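Local coordinates for protein Ceg4 (Legionella pneumophila subsp. pneumophila, PDB 6AOK) that acts as a magnesium-binding, HAD-like phosphotyrosine phosphatase, an effector that attenuates activation of eukaryotic MAPK pathways, at residues F36-L41 against V48-K53; E62-F67 against F123-F128; I14-F19 against S150-P155; N160-L165 against K182-E187. All blocks are in the same frame, centred on the assembly; numbering follows the deposited sequence. Where two conformers were deposited one is given.

Contact 1: residues F36-L41 against V48-K53; sequences FYQSLL and VEQDYK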
# COMPACT_ATOMS: atom_id res chain seq x y z
N PHE A 36 -0.73 13.50 -15.45
CA PHE A 36 0.42 13.28 -14.59
C PHE A 36 0.87 11.83 -14.59
O PHE A 36 2.03 11.54 -14.83
CB PHE A 36 0.16 13.74 -13.15
CG PHE A 36 1.31 13.41 -12.24
CD1 PHE A 36 2.57 13.97 -12.47
CD2 PHE A 36 1.16 12.48 -11.23
CE1 PHE A 36 3.66 13.64 -11.65
CE2 PHE A 36 2.25 12.14 -10.37
CZ PHE A 36 3.48 12.72 -10.59
N TYR A 37 -0.04 10.90 -14.35
CA TYR A 37 0.35 9.49 -14.39
C TYR A 37 0.89 9.10 -15.77
O TYR A 37 1.89 8.38 -15.89
CB TYR A 37 -0.85 8.63 -14.04
CG TYR A 37 -0.55 7.17 -13.85
CD1 TYR A 37 -0.45 6.30 -14.94
CD2 TYR A 37 -0.36 6.67 -12.57
CE1 TYR A 37 -0.16 4.95 -14.73
CE2 TYR A 37 -0.09 5.33 -12.35
CZ TYR A 37 0.01 4.48 -13.42
OH TYR A 37 0.31 3.15 -13.20
N GLN A 38 0.21 9.54 -16.81
CA GLN A 38 0.63 9.16 -18.17
C GLN A 38 2.00 9.72 -18.49
O GLN A 38 2.76 9.12 -19.27
CB GLN A 38 -0.42 9.65 -19.19
CG GLN A 38 -1.75 8.84 -19.03
CD GLN A 38 -1.65 7.46 -19.65
OE1 GLN A 38 -1.03 7.27 -20.71
NE2 GLN A 38 -2.31 6.53 -19.07
N SER A 39 2.34 10.88 -17.92
CA SER A 39 3.67 11.47 -18.13
C SER A 39 4.79 10.62 -17.55
O SER A 39 5.97 10.82 -17.91
CB SER A 39 3.73 12.90 -17.53
OG SER A 39 3.88 12.86 -16.08
N LEU A 40 4.47 9.69 -16.65
CA LEU A 40 5.50 8.82 -16.10
C LEU A 40 5.81 7.63 -17.01
O LEU A 40 6.71 6.85 -16.68
CB LEU A 40 5.08 8.27 -14.73
CG LEU A 40 4.68 9.32 -13.68
CD1 LEU A 40 4.07 8.67 -12.47
CD2 LEU A 40 5.95 10.08 -13.25
N LEU A 41 5.07 7.44 -18.09
CA LEU A 41 5.31 6.30 -18.98
C LEU A 41 6.27 6.69 -20.10
O LEU A 41 6.18 7.79 -20.64
CB LEU A 41 3.99 5.78 -19.56
CG LEU A 41 2.91 5.48 -18.48
CD1 LEU A 41 1.56 5.07 -19.18
CD2 LEU A 41 3.37 4.36 -17.56
N VAL A 48 -2.43 12.16 -24.90
CA VAL A 48 -2.54 10.80 -25.43
C VAL A 48 -2.42 9.85 -24.26
O VAL A 48 -1.56 10.04 -23.40
CB VAL A 48 -1.46 10.48 -26.47
CG1 VAL A 48 -1.65 9.03 -26.97
CG2 VAL A 48 -1.52 11.49 -27.66
N GLU A 49 -3.28 8.85 -24.20
CA GLU A 49 -3.18 7.83 -23.15
C GLU A 49 -2.58 6.55 -23.71
O GLU A 49 -2.93 6.12 -24.80
CB GLU A 49 -4.56 7.55 -22.54
CG GLU A 49 -5.05 8.66 -21.62
CD GLU A 49 -6.57 8.78 -21.59
OE1 GLU A 49 -7.24 7.74 -21.60
OE2 GLU A 49 -7.09 9.91 -21.61
N GLN A 50 -1.67 5.94 -22.95
CA GLN A 50 -1.13 4.63 -23.28
C GLN A 50 -1.64 3.65 -22.24
O GLN A 50 -2.07 4.06 -21.16
CB GLN A 50 0.40 4.65 -23.27
CG GLN A 50 0.99 5.65 -24.27
CD GLN A 50 2.50 5.54 -24.24
OE1 GLN A 50 3.09 4.85 -25.10
NE2 GLN A 50 3.14 6.18 -23.22
N ASP A 51 -1.61 2.36 -22.57
CA ASP A 51 -2.03 1.36 -21.60
C ASP A 51 -1.34 1.81 -20.33
O ASP A 51 -0.15 2.14 -20.35
CB ASP A 51 -1.54 -0.03 -22.01
CG ASP A 51 -1.86 -1.09 -20.98
OD1 ASP A 51 -2.11 -0.73 -19.81
OD2 ASP A 51 -1.87 -2.29 -21.34
N TYR A 52 -2.06 1.84 -19.22
CA TYR A 52 -1.45 2.35 -17.98
C TYR A 52 -0.67 1.27 -17.28
O TYR A 52 0.27 1.56 -16.52
CB TYR A 52 -2.48 2.94 -17.01
CG TYR A 52 -3.20 1.89 -16.19
CD1 TYR A 52 -4.35 1.29 -16.68
CD2 TYR A 52 -2.68 1.46 -14.97
CE1 TYR A 52 -5.00 0.27 -15.97
CE2 TYR A 52 -3.31 0.43 -14.26
CZ TYR A 52 -4.48 -0.13 -14.76
OH TYR A 52 -5.11 -1.15 -14.02
N LYS A 53 -1.00 0.02 -17.54
CA LYS A 53 -0.52 -1.06 -16.68
C LYS A 53 0.75 -1.67 -17.25
O LYS A 53 1.63 -2.04 -16.49
CB LYS A 53 -1.63 -2.11 -16.53
CG LYS A 53 -1.28 -3.40 -15.73
CD LYS A 53 -1.70 -3.27 -14.28
CE LYS A 53 -1.37 -4.60 -13.52
NZ LYS A 53 -1.99 -4.46 -12.26
O HOH W 1 1.57 7.91 -21.55
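Q38, on the short helix 35-39, lays its side-chain amide against the backbone of Q50. Both segments belong to the region inserted after the first strand of this HAD-like fold, where many relatives carry a cap. Segment 48-53 has no regular secondary structure, and a glutamine suits the helix because its amide offers both an acceptor and a donor to an extended backbone. Q38 OE1 accepts from Q50 N at 2.7 Å in a nearly straight bond (172°), while Q38 NE2 donates to Q50 O at 3.2 Å, in the plane of that carbonyl. The other NE2 hydrogen can serve V32 O, so the buried amide is well supplied. A water accepts from Q50 NE2 at 2.9 Å and lies within donating distance of both Q38 O and Q38 OE1, though it has more acceptors around it than protons; Q50 NE2 also bonds Q42 O. Alongside, Y37 CE1 packs on Y52 CB at 3.8 Å. The two tyrosine hydroxyls find partners in the loop after strand 106-111, Y37 OH at N114 OD1 and Y52 OH at K113 O. An Asx turn closes the segment: K53 N reaches D51 OD1 at 2.6 Å, coming from above the carboxylate plane.

Contact 2: residues E62-F67 against F123-F128; sequences EAQALF and FKYQGF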
# COMPACT_ATOMS: atom_id res chain seq x y z
N GLU A 62 13.82 9.54 -13.11
CA GLU A 62 12.97 10.43 -13.91
C GLU A 62 11.61 10.61 -13.28
O GLU A 62 11.06 11.71 -13.30
CB GLU A 62 12.76 9.87 -15.32
CG GLU A 62 13.95 9.41 -16.11
CD GLU A 62 13.51 8.96 -17.52
OE1 GLU A 62 13.28 9.88 -18.31
OE2 GLU A 62 13.40 7.74 -17.84
N ALA A 63 11.01 9.52 -12.76
CA ALA A 63 9.72 9.65 -12.09
C ALA A 63 9.83 10.58 -10.89
O ALA A 63 8.95 11.42 -10.63
CB ALA A 63 9.19 8.28 -11.65
N GLN A 64 10.93 10.46 -10.15
CA GLN A 64 11.16 11.36 -9.03
C GLN A 64 11.19 12.82 -9.49
O GLN A 64 10.60 13.71 -8.85
CB GLN A 64 12.47 10.95 -8.34
CG GLN A 64 12.89 11.88 -7.23
CD GLN A 64 12.11 11.66 -5.93
OE1 GLN A 64 11.37 10.63 -5.77
NE2 GLN A 64 12.25 12.63 -5.01
N ALA A 65 11.89 13.09 -10.60
CA ALA A 65 11.97 14.45 -11.13
C ALA A 65 10.60 14.99 -11.49
O ALA A 65 10.30 16.17 -11.26
CB ALA A 65 12.88 14.47 -12.35
N LEU A 66 9.76 14.14 -12.07
CA LEU A 66 8.39 14.55 -12.42
C LEU A 66 7.52 14.80 -11.18
O LEU A 66 6.72 15.74 -11.15
CB LEU A 66 7.77 13.48 -13.32
CG LEU A 66 8.41 13.45 -14.72
CD1 LEU A 66 8.06 12.15 -15.49
CD2 LEU A 66 7.94 14.64 -15.55
N PHE A 67 7.65 13.95 -10.15
CA PHE A 67 6.96 14.23 -8.90
C PHE A 67 7.42 15.55 -8.31
O PHE A 67 6.60 16.38 -7.87
CB PHE A 67 7.18 13.11 -7.89
CG PHE A 67 6.20 11.99 -8.00
CD1 PHE A 67 6.44 10.92 -8.86
CD2 PHE A 67 5.08 11.99 -7.22
CE1 PHE A 67 5.55 9.87 -8.95
CE2 PHE A 67 4.16 10.95 -7.31
CZ PHE A 67 4.39 9.90 -8.18
N PHE A 123 6.10 6.09 -2.82
CA PHE A 123 6.80 5.94 -1.54
C PHE A 123 8.14 6.63 -1.57
O PHE A 123 8.52 7.31 -0.61
CB PHE A 123 7.00 4.44 -1.22
CG PHE A 123 5.81 3.79 -0.54
CD1 PHE A 123 4.76 3.25 -1.29
CD2 PHE A 123 5.78 3.71 0.84
CE1 PHE A 123 3.68 2.66 -0.68
CE2 PHE A 123 4.65 3.14 1.50
CZ PHE A 123 3.61 2.61 0.74
N LYS A 124 8.89 6.47 -2.65
CA LYS A 124 10.21 7.11 -2.76
C LYS A 124 10.09 8.61 -2.71
O LYS A 124 10.88 9.29 -2.04
CB LYS A 124 10.88 6.68 -4.07
CG LYS A 124 12.29 7.27 -4.40
CD LYS A 124 13.28 6.95 -3.32
CE LYS A 124 13.31 5.46 -2.96
NZ LYS A 124 14.13 5.26 -1.70
N TYR A 125 9.14 9.17 -3.46
CA TYR A 125 8.97 10.61 -3.45
C TYR A 125 8.68 11.08 -2.03
O TYR A 125 9.12 12.18 -1.60
CB TYR A 125 7.84 11.02 -4.39
CG TYR A 125 7.49 12.48 -4.21
CD1 TYR A 125 8.43 13.47 -4.55
CD2 TYR A 125 6.28 12.86 -3.70
CE1 TYR A 125 8.15 14.81 -4.35
CE2 TYR A 125 5.98 14.20 -3.51
CZ TYR A 125 6.92 15.16 -3.81
OH TYR A 125 6.65 16.52 -3.59
N GLN A 126 7.92 10.27 -1.28
CA GLN A 126 7.47 10.71 0.04
C GLN A 126 8.41 10.29 1.16
O GLN A 126 8.03 10.34 2.33
CB GLN A 126 6.02 10.26 0.29
CG GLN A 126 5.03 10.99 -0.71
CD GLN A 126 3.60 10.83 -0.31
OE1 GLN A 126 2.86 10.02 -0.88
NE2 GLN A 126 3.18 11.60 0.69
N GLY A 127 9.65 10.01 0.84
CA GLY A 127 10.69 10.00 1.85
C GLY A 127 11.04 8.62 2.34
O GLY A 127 11.74 8.51 3.34
N PHE A 128 10.52 7.59 1.70
CA PHE A 128 10.85 6.23 2.10
C PHE A 128 12.18 5.76 1.52
O PHE A 128 12.50 6.01 0.37
CB PHE A 128 9.70 5.31 1.70
CG PHE A 128 8.53 5.45 2.61
CD1 PHE A 128 7.62 6.47 2.42
CD2 PHE A 128 8.39 4.64 3.73
CE1 PHE A 128 6.51 6.62 3.26
CE2 PHE A 128 7.31 4.79 4.60
CZ PHE A 128 6.36 5.76 4.36
O HOH W 2 11.60 13.10 -2.47
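The ring of Y125 carries F67 CB over one face, 3.9 Å from the ring centroid and set toward the rim, a CH-pi contact. Q64 NE2 lies at the edge of the same ring, near its plane, 3.9 Å from Y125 CD1. The F67 ring itself is slid well to one side: its plane makes only 28° with that of Y125, but the centroids are 5.3 Å apart and the rings barely overlap. Other aromatics extend the cluster, with Y74 meeting Y125 edge-to-face and F36 doing the same with F67. Y125 suits this buried place because its ring is apolar while its OH can bond to G72 O. A chi1 of 170°, putting CG opposite the backbone N, lays the Y125 ring under F67 CB. The contact thus packs helix 60-71, from the insertion that follows the first strand of the HAD-like fold, against the end of helix 116-125, which follows strand 106-111. That end is a Schellman motif: F128 N bonds to F123 O and G127 N to K124 O, and the positive phi of G127 calls for glycine. Q64 bends at chi2 to bring OE1 within 3.3 Å of Y125 CA, a van der Waals approach. Q64 NE2 donates to a water at 2.7 Å and also bonds E68 OE2; the water in turn donates to Y125 O. K124 brings its CG to Q64 OE1, then folds away, so that NZ meets F128 O on a lone pair at 2.7 Å and pairs with D130 in a salt bridge.

Contact 3: residues I14-F19 against S150-P155; sequences IIFTDF and SRLNHP. With MG (magnesium ion), chain B.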
# COMPACT_ATOMS: atom_id res chain seq x y z
N ILE A 14 -0.35 -9.23 9.58
CA ILE A 14 -0.29 -9.20 8.13
C ILE A 14 -1.28 -8.15 7.67
O ILE A 14 -2.40 -8.11 8.16
CB ILE A 14 -0.64 -10.56 7.50
CG1 ILE A 14 0.31 -11.61 8.04
CG2 ILE A 14 -0.57 -10.46 5.90
CD1 ILE A 14 -0.17 -13.02 7.76
N ILE A 15 -0.85 -7.30 6.75
CA ILE A 15 -1.69 -6.26 6.19
C ILE A 15 -1.94 -6.59 4.73
O ILE A 15 -0.99 -6.84 3.97
CB ILE A 15 -1.04 -4.88 6.35
CG1 ILE A 15 -0.87 -4.56 7.83
CG2 ILE A 15 -1.89 -3.80 5.65
CD1 ILE A 15 0.05 -3.44 8.05
N PHE A 16 -3.19 -6.52 4.31
CA PHE A 16 -3.53 -6.53 2.90
C PHE A 16 -4.23 -5.21 2.67
O PHE A 16 -5.37 -5.05 3.11
CB PHE A 16 -4.46 -7.69 2.55
CG PHE A 16 -3.80 -9.02 2.65
CD1 PHE A 16 -4.00 -9.83 3.77
CD2 PHE A 16 -2.94 -9.45 1.68
CE1 PHE A 16 -3.39 -11.07 3.86
CE2 PHE A 16 -2.28 -10.63 1.79
CZ PHE A 16 -2.51 -11.45 2.90
N THR A 17 -3.56 -4.29 1.96
CA THR A 17 -4.13 -2.97 1.77
C THR A 17 -4.15 -2.63 0.28
O THR A 17 -3.19 -2.92 -0.45
CB THR A 17 -3.35 -1.89 2.56
OG1 THR A 17 -3.97 -0.63 2.35
CG2 THR A 17 -1.93 -1.81 2.07
N ASP A 18 -5.25 -2.07 -0.16
CA ASP A 18 -5.32 -1.41 -1.46
C ASP A 18 -4.36 -0.21 -1.49
O ASP A 18 -3.89 0.27 -0.45
CB ASP A 18 -6.78 -0.96 -1.70
CG ASP A 18 -6.98 -0.29 -3.05
OD1 ASP A 18 -6.47 -0.82 -4.08
OD2 ASP A 18 -7.66 0.75 -3.07
N PHE A 19 -4.04 0.27 -2.70
CA PHE A 19 -3.23 1.48 -2.82
C PHE A 19 -4.09 2.69 -3.17
O PHE A 19 -4.32 3.56 -2.31
CB PHE A 19 -2.06 1.27 -3.82
CG PHE A 19 -1.15 2.47 -3.92
CD1 PHE A 19 -0.24 2.75 -2.91
CD2 PHE A 19 -1.21 3.31 -5.04
CE1 PHE A 19 0.59 3.85 -2.98
CE2 PHE A 19 -0.37 4.43 -5.11
CZ PHE A 19 0.53 4.69 -4.08
N SER A 150 -3.37 -16.74 -2.59
CA SER A 150 -2.06 -17.31 -2.86
C SER A 150 -1.02 -16.83 -1.83
O SER A 150 -0.19 -17.61 -1.36
CB SER A 150 -1.62 -16.93 -4.27
OG SER A 150 -2.33 -17.66 -5.25
N ARG A 151 -1.06 -15.56 -1.49
CA ARG A 151 -0.11 -15.03 -0.51
C ARG A 151 -0.29 -15.67 0.87
O ARG A 151 0.69 -16.05 1.53
CB ARG A 151 -0.28 -13.52 -0.44
CG ARG A 151 0.68 -12.87 0.53
CD ARG A 151 2.11 -13.04 0.03
NE ARG A 151 2.98 -12.17 0.82
CZ ARG A 151 4.18 -12.51 1.24
NH1 ARG A 151 4.64 -13.73 1.00
NH2 ARG A 151 4.91 -11.62 1.90
N LEU A 152 -1.53 -15.85 1.32
CA LEU A 152 -1.74 -16.46 2.64
C LEU A 152 -1.41 -17.96 2.65
O LEU A 152 -1.23 -18.55 3.73
CB LEU A 152 -3.18 -16.24 3.11
CG LEU A 152 -3.54 -14.87 3.69
CD1 LEU A 152 -5.05 -14.82 4.02
CD2 LEU A 152 -2.70 -14.63 4.96
N ASN A 153 -1.36 -18.58 1.48
CA ASN A 153 -0.89 -19.95 1.38
C ASN A 153 0.62 -20.05 1.57
O ASN A 153 1.10 -21.14 1.87
CB ASN A 153 -1.26 -20.55 -0.00
CG ASN A 153 -1.02 -22.07 -0.09
OD1 ASN A 153 -1.46 -22.84 0.78
ND2 ASN A 153 -0.28 -22.49 -1.12
N HIS A 154 1.37 -18.95 1.37
CA HIS A 154 2.82 -19.01 1.47
C HIS A 154 3.22 -19.42 2.88
O HIS A 154 2.54 -19.07 3.85
CB HIS A 154 3.47 -17.68 1.14
CG HIS A 154 3.31 -17.29 -0.29
ND1 HIS A 154 3.44 -15.99 -0.74
CD2 HIS A 154 3.01 -18.05 -1.38
CE1 HIS A 154 3.20 -15.96 -2.04
NE2 HIS A 154 2.96 -17.20 -2.46
N PRO A 155 4.33 -20.15 3.02
CA PRO A 155 4.64 -20.73 4.34
C PRO A 155 5.10 -19.68 5.33
O PRO A 155 5.99 -19.94 6.14
CB PRO A 155 5.74 -21.76 4.02
CG PRO A 155 6.41 -21.23 2.78
CD PRO A 155 5.30 -20.55 1.98
MG MG B . -8.74 1.73 -4.41
O HOH W 3 -7.84 1.02 -6.11
O HOH W 4 -9.89 -0.03 -4.58
O HOH W 5 -10.08 2.89 -5.55
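F16 holds CG beside its backbone N (chi1 -69°), which sends the ring out from strand 13-17 to L152, whose own CG takes the same position (chi1 -79°) and brings the branched end of the leucine back to the ring. F16 CZ lies 3.7 Å from L152 CG. R151 reaches the ring edge with its aliphatic part, CG to F16 CE2 at 3.9 Å, and then bends at chi2 so that its guanidinium turns to polar partners: NE bonds N109 OD1, and NH1 donates to H154 ND1 at 3.1 Å, in the planes of both groups. An arginine fits the margin of an apolar patch in this way, its methylenes packing on the ring while its guanidinium is satisfied beside it. I14 CD1 touches L152 CD2 more loosely, at 4.1 Å. Two residues beyond F16, D18 is the first aspartate of the HAD-type DxD motif; its OD2 binds magnesium at 2.0 Å, with D20 and D167 completing the protein ligands, and its OD1 pairs with K144. The packing lies away from that metal. It seats the last turn of helix 144-153 on the first strand of the parallel sheet, where strand 13-17 runs between strands 106-111 and 161-165.

Contact 4: residues N160-L165 against K182-E187; sequences NRVYIL and KGYNEE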
# COMPACT_ATOMS: atom_id res chain seq x y z
N ASN A 160 -1.50 -13.09 14.25
CA ASN A 160 -2.46 -12.79 15.31
C ASN A 160 -3.50 -11.79 14.83
O ASN A 160 -4.64 -11.79 15.31
CB ASN A 160 -1.72 -12.26 16.56
CG ASN A 160 -0.70 -13.26 17.10
OD1 ASN A 160 0.45 -13.32 16.65
ND2 ASN A 160 -1.13 -14.06 18.05
N ARG A 161 -3.17 -10.98 13.84
CA ARG A 161 -4.09 -9.98 13.32
C ARG A 161 -3.87 -9.83 11.83
O ARG A 161 -2.72 -9.75 11.38
CB ARG A 161 -3.88 -8.64 14.02
CG ARG A 161 -4.97 -7.64 13.76
CD ARG A 161 -5.39 -6.97 15.07
NE ARG A 161 -5.34 -7.82 16.26
CZ ARG A 161 -6.11 -8.88 16.46
NH1 ARG A 161 -6.97 -9.25 15.52
NH2 ARG A 161 -6.00 -9.58 17.58
N VAL A 162 -4.96 -9.78 11.06
CA VAL A 162 -4.90 -9.51 9.63
C VAL A 162 -5.70 -8.26 9.38
O VAL A 162 -6.89 -8.22 9.71
CB VAL A 162 -5.45 -10.69 8.79
CG1 VAL A 162 -5.37 -10.35 7.29
CG2 VAL A 162 -4.74 -12.05 9.18
N TYR A 163 -5.06 -7.23 8.79
CA TYR A 163 -5.73 -6.00 8.35
C TYR A 163 -6.14 -6.11 6.89
O TYR A 163 -5.36 -6.61 6.06
CB TYR A 163 -4.81 -4.79 8.48
CG TYR A 163 -4.82 -4.26 9.89
CD1 TYR A 163 -4.13 -4.92 10.88
CD2 TYR A 163 -5.53 -3.13 10.21
CE1 TYR A 163 -4.14 -4.44 12.16
CE2 TYR A 163 -5.55 -2.66 11.48
CZ TYR A 163 -4.84 -3.32 12.47
OH TYR A 163 -4.87 -2.86 13.80
N ILE A 164 -7.35 -5.65 6.58
CA ILE A 164 -7.85 -5.58 5.20
C ILE A 164 -8.41 -4.19 4.98
O ILE A 164 -9.33 -3.78 5.69
CB ILE A 164 -8.95 -6.61 4.92
CG1 ILE A 164 -8.48 -8.00 5.38
CG2 ILE A 164 -9.29 -6.58 3.42
CD1 ILE A 164 -9.64 -9.04 5.54
N LEU A 165 -7.84 -3.46 4.01
CA LEU A 165 -8.23 -2.07 3.76
C LEU A 165 -8.50 -1.92 2.29
O LEU A 165 -7.63 -2.25 1.47
CB LEU A 165 -7.13 -1.09 4.18
CG LEU A 165 -6.81 -1.25 5.66
CD1 LEU A 165 -5.49 -1.97 5.78
CD2 LEU A 165 -6.79 0.08 6.40
N LYS A 182 -8.76 -18.83 4.72
CA LYS A 182 -7.50 -19.32 5.28
C LYS A 182 -7.56 -19.46 6.80
O LYS A 182 -6.52 -19.55 7.47
CB LYS A 182 -6.35 -18.41 4.85
CG LYS A 182 -6.00 -18.57 3.36
CD LYS A 182 -5.32 -19.96 3.09
CE LYS A 182 -5.38 -20.38 1.60
NZ LYS A 182 -6.77 -20.90 1.27
N GLY A 183 -8.77 -19.55 7.36
CA GLY A 183 -8.93 -19.91 8.75
C GLY A 183 -8.96 -18.77 9.74
O GLY A 183 -9.11 -19.02 10.92
N TYR A 184 -8.85 -17.53 9.31
CA TYR A 184 -8.92 -16.42 10.25
C TYR A 184 -10.36 -16.08 10.57
O TYR A 184 -11.22 -16.10 9.69
CB TYR A 184 -8.22 -15.20 9.64
CG TYR A 184 -6.70 -15.42 9.51
CD1 TYR A 184 -5.87 -15.23 10.59
CD2 TYR A 184 -6.14 -15.85 8.30
CE1 TYR A 184 -4.52 -15.44 10.49
CE2 TYR A 184 -4.78 -16.06 8.20
CZ TYR A 184 -3.98 -15.85 9.31
OH TYR A 184 -2.63 -16.08 9.26
N ASN A 185 -10.61 -15.74 11.84
CA ASN A 185 -11.93 -15.42 12.35
C ASN A 185 -12.00 -13.96 12.78
O ASN A 185 -10.99 -13.24 12.81
CB ASN A 185 -12.30 -16.34 13.52
CG ASN A 185 -11.22 -16.44 14.56
OD1 ASN A 185 -10.51 -15.46 14.84
ND2 ASN A 185 -11.09 -17.61 15.16
N GLU A 186 -13.21 -13.54 13.15
CA GLU A 186 -13.54 -12.12 13.21
C GLU A 186 -12.61 -11.33 14.12
O GLU A 186 -12.20 -10.23 13.77
CB GLU A 186 -14.98 -11.95 13.67
CG GLU A 186 -15.40 -10.54 13.80
CD GLU A 186 -16.67 -10.43 14.60
OE1 GLU A 186 -16.89 -11.27 15.55
OE2 GLU A 186 -17.42 -9.49 14.26
N GLU A 187 -12.24 -11.87 15.27
CA GLU A 187 -11.38 -11.15 16.18
C GLU A 187 -9.95 -11.08 15.70
O GLU A 187 -9.17 -10.37 16.20
CB GLU A 187 -11.40 -11.70 17.61
CG GLU A 187 -10.56 -12.92 17.92
CD GLU A 187 -11.40 -14.19 18.05
OE1 GLU A 187 -11.03 -15.10 18.80
OE2 GLU A 187 -12.47 -14.27 17.41
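V162 presses its CG2 methyl onto the face of the Y184 ring, and this is the tight half of the contact. The methyl stands almost over the ring centre, 3.6 Å from the centroid and 13° off the normal, so that CG2 lies 3.6 to 4.1 Å from all six ring carbons of Y184, a textbook CH-pi contact. Beta-branched valine is at home in a strand, and here its CG2 methyl is compact enough to sit on the ring face. Y184 offers that broad face and still ends in a hydroxyl, which bonds to A159 N; R158 adds a cation-pi contact. The loop 182-187 belongs to the beta-alpha-beta crossover from strand 161-165 through helix 169-180 to strand 189-192, and G183, with its positive phi, lets the chain turn there just before Y184. Toward solvent the contact is looser. R161 starts away from the loop, but its chain bends at chi2 and chi3 and carries NH1 back to E187 O. That bond, 2.6 Å long and bent to 138°, is doubtful in detail, because R161 was deposited in two conformers; NH1 also lies close to the like charge of R190. E187 itself is exposed and its carboxylate leads away from the strand. The chemistry implies that, between these two segments, the apolar methyl-on-ring contact is the well-defined part and the arginine-to-carbonyl link the less certain one.

From the N terminus, strand 13-17 opens contact 3, which closes only when helix 144-153 returns to it 130 residues later. Nested inside that long loop, contact 1 closes first, over six residues, and contact 2 then spans 55 residues to join helix 60-71 to helix 116-125. These two stand in series and touch, F36 packing on F67 and L40 on L66, so helices 35-39 and 60-71 pack together and, through contact 2, rest on helix 116-125. F123 meets F19, linking contact 2 to the chain just beyond the first strand. Contact 4 follows contact 3 in series, and the two share the sheet, where strands 13-17 and 161-165 are hydrogen-bonded neighbours. None of the four cross.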